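Local coordinates for protein putative phosphohistidine phosphatase, SixA (Nakamurella multipartita, PDB 4HBZ) that probably removes phosphate from phosphohistidine residues of proteins, as a SixA-like member of branch 1 of the histidine phosphatase superfamily, at residues Ala72-Thr77 against Leu116-Ala121; Asp64-Ser69 against Ile83-Arg88; Asp149-Phe154 against Ala176-Val181. All coordinates share one frame; numbering follows the deposited sequence. Where two conformers were deposited one is given.

Contact 1: Ala72-Thr77 against Leu116-Ala121; sequences ARTRQT and LVVGHA
Arg73 and His120 meet at about a right angle: CE1 of the imidazole lies over one face of the guanidinium, off toward its rim, with the two planes 81° apart. Relative to the ring, the arginine lies at the edge, where Arg73 NE is 3.7 Å from His120 CE1. CG of Arg73 sits between its backbone N and carbonyl carbon (chi1 60°), and from there the chain runs extended to NE, which carries the guanidinium from the helix to the histidine. NH2 then forms a salt bridge with Asp36. Replacing Arg73 by an alanine would remove this bridge, and Asp36 would probably lose a positive partner and the ring its arginine neighbour at that edge. Thr74 takes a different side of the same ring: its CG2 stands over the face, 4.1 Å from the centroid and 28° off the normal, a CH-pi contact. The same methyl lies 3.7 Å from Gly119 O. With NE2 hydrogen-bonded to Ser69 OG, the ring is held by that bond and packed at an edge and over a face. Val118 CG1, on the strand, packs against Thr74 CB and, at 4.1 Å, Thr77 CG2 one turn on. His27 also meets the His120 ring, and two histidines just after the C-terminal ends of parallel strands, with an arginine from helix 72-81, are consistent with the phosphate pocket of the histidine phosphatase fold.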
loop_
_atom_site.group_PDB
_atom_site.type_symbol
_atom_site.label_atom_id
_atom_site.label_comp_id
_atom_site.label_asym_id
_atom_site.label_seq_id
_atom_site.Cartn_x
_atom_site.Cartn_y
_atom_site.Cartn_z
ATOM N N ALA A 72 -12.431 -9.757 4.588
ATOM C CA ALA A 72 -13.296 -8.770 5.289
ATOM C C ALA A 72 -12.450 -7.626 5.887
ATOM O O ALA A 72 -12.804 -6.471 5.803
ATOM C CB ALA A 72 -14.149 -9.425 6.344
ATOM N N ARG A 73 -11.321 -7.947 6.495
ATOM C CA ARG A 73 -10.577 -6.943 7.224
ATOM C C ARG A 73 -9.940 -5.894 6.359
ATOM O O ARG A 73 -9.814 -4.724 6.752
ATOM C CB ARG A 73 -9.548 -7.592 8.165
ATOM C CG ARG A 73 -8.480 -8.479 7.491
ATOM C CD ARG A 73 -7.791 -9.318 8.560
ATOM N NE ARG A 73 -6.791 -10.273 8.074
ATOM C CZ ARG A 73 -7.053 -11.550 7.744
ATOM N NH1 ARG A 73 -8.309 -12.013 7.614
ATOM N NH2 ARG A 73 -6.056 -12.382 7.512
ATOM N N THR A 74 -9.517 -6.281 5.158
ATOM C CA THR A 74 -9.003 -5.347 4.171
ATOM C C THR A 74 -10.155 -4.521 3.541
ATOM O O THR A 74 -10.073 -3.317 3.409
ATOM C CB THR A 74 -8.166 -6.100 3.104
ATOM O OG1 THR A 74 -8.842 -7.315 2.778
ATOM C CG2 THR A 74 -6.793 -6.471 3.667
ATOM N N ARG A 75 -11.268 -5.168 3.206
ATOM C CA ARG A 75 -12.475 -4.463 2.733
ATOM C C ARG A 75 -12.941 -3.422 3.752
ATOM O O ARG A 75 -13.246 -2.288 3.364
ATOM C CB ARG A 75 -13.609 -5.446 2.450
ATOM C CG ARG A 75 -13.378 -6.351 1.275
ATOM C CD ARG A 75 -14.522 -7.370 1.151
ATOM N NE ARG A 75 -14.380 -8.276 0.021
ATOM C CZ ARG A 75 -14.799 -8.028 -1.230
ATOM N NH1 ARG A 75 -15.473 -6.907 -1.545
ATOM N NH2 ARG A 75 -14.601 -8.962 -2.155
ATOM N N GLN A 76 -12.975 -3.820 5.007
ATOM C CA GLN A 76 -13.446 -2.946 6.069
ATOM C C GLN A 76 -12.475 -1.814 6.327
ATOM O O GLN A 76 -12.872 -0.681 6.629
ATOM C CB GLN A 76 -13.683 -3.747 7.357
ATOM C CG GLN A 76 -14.932 -4.617 7.239
ATOM C CD GLN A 76 -15.095 -5.574 8.395
ATOM O OE1 GLN A 76 -14.359 -5.517 9.359
ATOM N NE2 GLN A 76 -16.047 -6.514 8.290
ATOM N N THR A 77 -11.185 -2.073 6.228
ATOM C CA THR A 77 -10.203 -1.007 6.338
ATOM C C THR A 77 -10.445 0.025 5.255
ATOM O O THR A 77 -10.526 1.210 5.523
ATOM C CB THR A 77 -8.776 -1.582 6.209
ATOM O OG1 THR A 77 -8.491 -2.425 7.325
ATOM C CG2 THR A 77 -7.790 -0.485 6.134
ATOM N N LEU A 116 -3.804 3.162 -4.261
ATOM C CA LEU A 116 -3.773 2.612 -2.922
ATOM C C LEU A 116 -3.880 1.090 -3.012
ATOM O O LEU A 116 -4.787 0.584 -3.676
ATOM C CB LEU A 116 -4.972 3.174 -2.155
ATOM C CG LEU A 116 -5.227 2.556 -0.762
ATOM C CD1 LEU A 116 -4.051 2.757 0.203
ATOM C CD2 LEU A 116 -6.515 3.112 -0.130
ATOM N N VAL A 117 -3.040 0.410 -2.268
ATOM C CA VAL A 117 -3.076 -1.041 -2.116
ATOM C C VAL A 117 -3.415 -1.361 -0.676
ATOM O O VAL A 117 -2.735 -0.868 0.203
ATOM C CB VAL A 117 -1.741 -1.695 -2.488
ATOM C CG1 VAL A 117 -1.754 -3.217 -2.319
ATOM C CG2 VAL A 117 -1.319 -1.314 -3.921
ATOM N N VAL A 118 -4.451 -2.167 -0.410
ATOM C CA VAL A 118 -4.806 -2.567 0.940
ATOM C C VAL A 118 -4.646 -4.081 1.025
ATOM O O VAL A 118 -5.357 -4.852 0.384
ATOM C CB VAL A 118 -6.245 -2.128 1.292
ATOM C CG1 VAL A 118 -6.520 -2.428 2.764
ATOM C CG2 VAL A 118 -6.462 -0.611 1.018
ATOM N N GLY A 119 -3.637 -4.478 1.769
ATOM C CA GLY A 119 -3.338 -5.889 1.882
ATOM C C GLY A 119 -2.828 -6.313 3.237
ATOM O O GLY A 119 -3.182 -5.757 4.269
ATOM N N HIS A 120 -1.979 -7.353 3.226
ATOM C CA HIS A 120 -1.562 -8.040 4.429
ATOM C C HIS A 120 -0.038 -8.023 4.583
ATOM O O HIS A 120 0.692 -8.045 3.572
ATOM C CB HIS A 120 -1.965 -9.540 4.341
ATOM C CG HIS A 120 -3.427 -9.764 4.076
ATOM N ND1 HIS A 120 -4.322 -9.959 5.103
ATOM C CD2 HIS A 120 -4.158 -9.716 2.932
ATOM C CE1 HIS A 120 -5.551 -10.057 4.593
ATOM N NE2 HIS A 120 -5.473 -9.931 3.283
ATOM N N ALA A 121 0.448 -8.014 5.805
ATOM C CA ALA A 121 1.811 -8.349 6.092
ATOM C C ALA A 121 2.009 -9.848 6.017
ATOM O O ALA A 121 1.081 -10.577 6.266
ATOM C CB ALA A 121 2.218 -7.850 7.440
#

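Contact 2: Asp64-Ser69 against Ile83-Arg88; sequences DVVVCS and ISAQVR
Arg88 lies against Val65 on one face of a parallel strand pair, the two strands of the beta-alpha-beta unit 65-69, 72-81, 86-90. Its CB sits 3.6 Å from Val66 O, the acceptor of its own backbone N, and CG stays within 4.0 Å of that oxygen. CD reaches Val65 CG1 at 3.7 Å, and here the chain bends (chi3 76°), turning NE and the guanidinium away from the aliphatic contact; NH1 comes near the like charge of Arg90 NH2, and a bound acetic acid, probably from the crystallisation liquor, is about 4 Å from the side chain. On the same face Gln86 lays CG against Val65 CG2. On the face carrying Val66, Val87 and Cys68 the contacts are apolar: Val66 meets Ala85 CB and Val87 CG2, while Cys68 CB touches Val87 CG1.

Three backbone bonds join the strands: Val66 N to Gln86 O, Arg88 N to Val66 O at 2.7 Å, and Cys68 N to Arg88 O. Beyond them a water donates to Asp64 O (2.7 Å) and accepts from Gln86 N. The chemistry is divided: backbone polar groups pair, Val65 and Val66 bury their methyls, and Arg88 packs its aliphatic stem while its charged end turns away.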
loop_
_atom_site.group_PDB
_atom_site.type_symbol
_atom_site.label_atom_id
_atom_site.label_comp_id
_atom_site.label_asym_id
_atom_site.label_seq_id
_atom_site.Cartn_x
_atom_site.Cartn_y
_atom_site.Cartn_z
ATOM N N ASP A 64 -6.988 7.444 -7.087
ATOM C CA ASP A 64 -7.680 7.140 -8.339
ATOM C C ASP A 64 -8.172 5.704 -8.414
ATOM O O ASP A 64 -9.254 5.431 -8.966
ATOM C CB ASP A 64 -6.823 7.430 -9.565
ATOM C CG ASP A 64 -6.402 8.878 -9.629
ATOM O OD1 ASP A 64 -7.326 9.756 -9.679
ATOM O OD2 ASP A 64 -5.178 9.155 -9.568
ATOM N N VAL A 65 -7.366 4.786 -7.890
ATOM C CA VAL A 65 -7.609 3.342 -8.009
ATOM C C VAL A 65 -7.152 2.658 -6.723
ATOM O O VAL A 65 -6.096 3.000 -6.184
ATOM C CB VAL A 65 -6.818 2.761 -9.203
ATOM C CG1 VAL A 65 -6.994 1.270 -9.320
ATOM C CG2 VAL A 65 -7.233 3.460 -10.500
ATOM N N VAL A 66 -7.958 1.722 -6.224
ATOM C CA VAL A 66 -7.583 0.928 -5.058
ATOM C C VAL A 66 -7.509 -0.517 -5.559
ATOM O O VAL A 66 -8.379 -0.972 -6.336
ATOM C CB VAL A 66 -8.644 0.997 -3.960
ATOM C CG1 VAL A 66 -8.207 0.208 -2.741
ATOM C CG2 VAL A 66 -8.869 2.442 -3.568
ATOM N N VAL A 67 -6.449 -1.205 -5.124
ATOM C CA VAL A 67 -6.334 -2.678 -5.271
ATOM C C VAL A 67 -6.432 -3.222 -3.841
ATOM O O VAL A 67 -5.618 -2.841 -2.961
ATOM C CB VAL A 67 -5.047 -3.136 -5.969
ATOM C CG1 VAL A 67 -5.168 -4.607 -6.315
ATOM C CG2 VAL A 67 -4.753 -2.275 -7.226
ATOM N N CYS A 68 -7.406 -4.102 -3.580
ATOM C CA CYS A 68 -7.726 -4.500 -2.227
ATOM C C CYS A 68 -7.914 -6.005 -2.103
ATOM O O CYS A 68 -8.612 -6.599 -2.896
ATOM C CB CYS A 68 -9.013 -3.790 -1.799
ATOM S SG CYS A 68 -9.482 -3.959 -0.052
ATOM N N SER A 69 -7.285 -6.607 -1.104
ATOM C CA SER A 69 -7.578 -7.995 -0.751
ATOM C C SER A 69 -9.071 -8.198 -0.483
ATOM O O SER A 69 -9.756 -7.342 0.067
ATOM C CB SER A 69 -6.794 -8.366 0.500
ATOM O OG SER A 69 -7.189 -9.605 1.003
ATOM N N ILE A 83 -12.399 6.711 1.443
ATOM C CA ILE A 83 -11.946 6.919 0.090
ATOM C C ILE A 83 -12.916 6.322 -0.916
ATOM O O ILE A 83 -13.230 5.120 -0.837
ATOM C CB ILE A 83 -10.542 6.336 -0.032
ATOM C CG1 ILE A 83 -9.551 7.168 0.828
ATOM C CG2 ILE A 83 -10.029 6.322 -1.491
ATOM C CD1 ILE A 83 -8.196 6.527 1.057
ATOM N N SER A 84 -13.391 7.173 -1.819
ATOM C CA SER A 84 -14.271 6.800 -2.908
ATOM C C SER A 84 -13.368 6.811 -4.134
ATOM O O SER A 84 -12.837 7.855 -4.544
ATOM C CB SER A 84 -15.431 7.808 -3.020
ATOM O OG SER A 84 -16.310 7.488 -4.082
ATOM N N ALA A 85 -13.146 5.646 -4.700
ATOM C CA ALA A 85 -12.329 5.526 -5.893
ATOM C C ALA A 85 -12.785 4.249 -6.568
ATOM O O ALA A 85 -13.603 3.532 -6.033
ATOM C CB ALA A 85 -10.850 5.465 -5.538
ATOM N N GLN A 86 -12.285 3.960 -7.731
ATOM C CA GLN A 86 -12.618 2.665 -8.319
ATOM C C GLN A 86 -11.805 1.608 -7.563
ATOM O O GLN A 86 -10.632 1.835 -7.296
ATOM C CB GLN A 86 -12.359 2.635 -9.816
ATOM C CG GLN A 86 -10.999 3.055 -10.304
ATOM C CD GLN A 86 -10.875 3.015 -11.861
ATOM O OE1 GLN A 86 -10.859 1.942 -12.465
ATOM N NE2 GLN A 86 -10.783 4.191 -12.493
ATOM N N VAL A 87 -12.435 0.492 -7.222
ATOM C CA VAL A 87 -11.786 -0.554 -6.418
ATOM C C VAL A 87 -11.702 -1.848 -7.212
ATOM O O VAL A 87 -12.685 -2.250 -7.856
ATOM C CB VAL A 87 -12.501 -0.810 -5.092
ATOM C CG1 VAL A 87 -11.724 -1.839 -4.245
ATOM C CG2 VAL A 87 -12.786 0.475 -4.348
ATOM N N ARG A 88 -10.519 -2.455 -7.204
ATOM C CA ARG A 88 -10.266 -3.765 -7.784
ATOM C C ARG A 88 -10.027 -4.721 -6.626
ATOM O O ARG A 88 -8.951 -4.693 -6.018
ATOM C CB ARG A 88 -9.058 -3.678 -8.675
ATOM C CG ARG A 88 -9.229 -2.685 -9.859
ATOM C CD ARG A 88 -7.930 -2.170 -10.476
ATOM N NE ARG A 88 -7.287 -3.151 -11.315
ATOM C CZ ARG A 88 -7.374 -3.224 -12.654
ATOM N NH1 ARG A 88 -6.745 -4.224 -13.252
ATOM N NH2 ARG A 88 -8.101 -2.380 -13.385
HETATM O O HOH W 1 -11.722 6.358 -9.265
#

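Contact 3: Asp149-Phe154 against Ala176-Val181; sequences DELRHF and AELQLV
A classic beta bulge, in which Gln179 and Leu180 both face Val161, interrupts the edge strand 177-182, and Leu178 and Val181, lying to either side of it in sequence, both point to the short 3-10 turn 149-151. Leu178 CG is anti to its backbone N (chi1 -180°), which extends the side chain toward the turn and brings CD2 alongside Glu150; the two chains run side by side but point opposite ways. CD2 is 3.7 Å from Glu150 OE1 and 4.2 Å from Leu151 CG, a methyl shared between a carboxylate and a leucine. The glutamate is bent at chi2 (92°), and its OE1 also takes a weak hydrogen bond from Gly148 N.

Val181 uses both branches. CG2 touches both Glu150 CB and Leu151 CD2, each 3.9 Å away, with the Leu151 chain crossing it at about a right angle, whereas CG1 looks toward Phe154, whose CE2 lies 4.4 Å off. The turn itself is tied by Asp149 O, which accepts from Arg152 N and from Arg152 NH1 at opposite faces of its carbonyl plane; the NH1 bond is 2.9 Å. The loop thus lies against an outermost strand, 177-182. Leu151 also touches Ala160 of the adjacent antiparallel strand 159-164, and helix 123-138 adjoins both parts of the contact, through Val132 at Leu178 and through Ile124 and Pro125 at Phe154.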
loop_
_atom_site.group_PDB
_atom_site.type_symbol
_atom_site.label_atom_id
_atom_site.label_comp_id
_atom_site.label_asym_id
_atom_site.label_seq_id
_atom_site.Cartn_x
_atom_site.Cartn_y
_atom_site.Cartn_z
ATOM N N ASP A 149 14.734 1.386 5.668
ATOM C CA ASP A 149 14.731 0.919 7.063
ATOM C C ASP A 149 13.509 1.389 7.846
ATOM O O ASP A 149 13.193 0.769 8.826
ATOM C CB ASP A 149 16.024 1.320 7.794
ATOM C CG ASP A 149 17.234 0.399 7.455
ATOM O OD1 ASP A 149 17.099 -0.707 6.831
ATOM O OD2 ASP A 149 18.368 0.776 7.851
ATOM N N GLU A 150 12.857 2.468 7.443
ATOM C CA GLU A 150 11.599 2.899 8.094
ATOM C C GLU A 150 10.509 1.859 8.032
ATOM O O GLU A 150 9.548 1.898 8.835
ATOM C CB GLU A 150 11.030 4.172 7.461
ATOM C CG GLU A 150 11.949 5.340 7.552
ATOM C CD GLU A 150 12.841 5.456 6.336
ATOM O OE1 GLU A 150 13.290 4.433 5.688
ATOM O OE2 GLU A 150 13.101 6.647 6.053
ATOM N N LEU A 151 10.606 0.905 7.104
ATOM C CA LEU A 151 9.607 -0.144 6.977
ATOM C C LEU A 151 9.735 -1.264 7.969
ATOM O O LEU A 151 8.925 -2.213 7.983
ATOM C CB LEU A 151 9.634 -0.706 5.529
ATOM C CG LEU A 151 9.390 0.324 4.433
ATOM C CD1 LEU A 151 9.841 -0.227 3.083
ATOM C CD2 LEU A 151 7.942 0.720 4.350
ATOM N N ARG A 152 10.735 -1.178 8.860
ATOM C CA ARG A 152 10.984 -2.234 9.788
ATOM C C ARG A 152 9.872 -2.398 10.818
ATOM O O ARG A 152 9.706 -3.487 11.388
ATOM C CB ARG A 152 12.321 -1.987 10.485
ATOM C CG ARG A 152 12.367 -0.782 11.450
ATOM C CD ARG A 152 13.777 -0.539 11.910
ATOM N NE ARG A 152 13.927 0.558 12.865
ATOM C CZ ARG A 152 13.986 1.844 12.538
ATOM N NH1 ARG A 152 13.926 2.253 11.266
ATOM N NH2 ARG A 152 14.138 2.753 13.496
ATOM N N HIS A 153 9.138 -1.322 11.070
ATOM C CA HIS A 153 7.923 -1.367 11.878
ATOM C C HIS A 153 6.750 -1.124 10.973
ATOM O O HIS A 153 6.720 -0.130 10.228
ATOM C CB HIS A 153 7.987 -0.308 12.952
ATOM C CG HIS A 153 9.032 -0.599 13.973
ATOM N ND1 HIS A 153 10.107 0.230 14.178
ATOM C CD2 HIS A 153 9.229 -1.677 14.783
ATOM C CE1 HIS A 153 10.915 -0.312 15.072
ATOM N NE2 HIS A 153 10.419 -1.474 15.445
ATOM N N PHE A 154 5.826 -2.076 10.956
ATOM C CA PHE A 154 4.722 -1.999 10.016
ATOM C C PHE A 154 3.525 -2.717 10.596
ATOM O O PHE A 154 2.995 -3.695 10.037
ATOM C CB PHE A 154 5.168 -2.519 8.613
ATOM C CG PHE A 154 4.493 -1.822 7.451
ATOM C CD1 PHE A 154 3.187 -2.098 7.113
ATOM C CD2 PHE A 154 5.147 -0.852 6.741
ATOM C CE1 PHE A 154 2.546 -1.452 6.076
ATOM C CE2 PHE A 154 4.520 -0.220 5.700
ATOM C CZ PHE A 154 3.214 -0.520 5.361
ATOM N N ALA A 176 10.490 2.542 -6.555
ATOM C CA ALA A 176 9.851 3.791 -6.102
ATOM C C ALA A 176 10.613 4.262 -4.874
ATOM O O ALA A 176 11.126 3.448 -4.130
ATOM C CB ALA A 176 8.386 3.578 -5.788
ATOM N N GLU A 177 10.598 5.562 -4.653
ATOM C CA GLU A 177 11.282 6.147 -3.503
ATOM C C GLU A 177 10.287 6.337 -2.366
ATOM O O GLU A 177 9.147 6.775 -2.572
ATOM C CB GLU A 177 11.827 7.516 -3.883
ATOM C CG GLU A 177 13.004 7.436 -4.867
ATOM C CD GLU A 177 13.621 8.817 -5.044
ATOM O OE1 GLU A 177 14.249 9.350 -4.064
ATOM O OE2 GLU A 177 13.418 9.392 -6.127
ATOM N N LEU A 178 10.737 6.019 -1.169
ATOM C CA LEU A 178 9.878 6.114 -0.000
ATOM C C LEU A 178 9.803 7.552 0.454
ATOM O O LEU A 178 10.871 8.174 0.745
ATOM C CB LEU A 178 10.437 5.238 1.098
ATOM C CG LEU A 178 9.679 5.194 2.419
ATOM C CD1 LEU A 178 8.256 4.650 2.239
ATOM C CD2 LEU A 178 10.417 4.286 3.367
ATOM N N GLN A 179 8.584 8.069 0.570
ATOM C CA GLN A 179 8.327 9.434 1.043
ATOM C C GLN A 179 8.073 9.482 2.550
ATOM O O GLN A 179 8.578 10.387 3.238
ATOM C CB GLN A 179 7.162 10.093 0.273
ATOM C CG GLN A 179 7.337 10.137 -1.247
ATOM C CD GLN A 179 8.664 10.732 -1.640
ATOM O OE1 GLN A 179 8.945 11.891 -1.313
ATOM N NE2 GLN A 179 9.513 9.947 -2.296
ATOM N N LEU A 180 7.255 8.556 3.016
ATOM C CA LEU A 180 6.873 8.507 4.413
ATOM C C LEU A 180 6.242 7.199 4.776
ATOM O O LEU A 180 5.655 6.509 3.936
ATOM C CB LEU A 180 5.980 9.669 4.788
ATOM C CG LEU A 180 4.690 9.828 4.104
ATOM C CD1 LEU A 180 3.594 9.347 5.067
ATOM C CD2 LEU A 180 4.430 11.297 3.769
ATOM N N VAL A 181 6.322 6.886 6.074
ATOM C CA VAL A 181 5.594 5.786 6.664
ATOM C C VAL A 181 4.761 6.403 7.787
ATOM O O VAL A 181 5.323 7.063 8.683
ATOM C CB VAL A 181 6.497 4.643 7.156
ATOM C CG1 VAL A 181 5.659 3.499 7.746
ATOM C CG2 VAL A 181 7.431 4.159 6.053
#

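How the contacts relate
All three contacts draw on one mixed sheet. Contacts 1 and 2 have centres 10 Å apart and are interwoven along the chain: helix 72-81 of contact 1 joins the two strands of contact 2. They also touch directly, since strands 65-69 and 114-119 are neighbours and Leu116 O lies 2.8 Å from Val67 N. Contact 3 sits across the chain's centre, about 18 Å from contact 1 and 22 Å from contact 2 between centres, on the edge strand 177-182, at the far side of the sheet from 86-90. Contact 1 holds the probable active-site residues; a bound glycerol is about 9 Å from the His120 side chain, and triethylene glycol about 4 Å from that of Leu151.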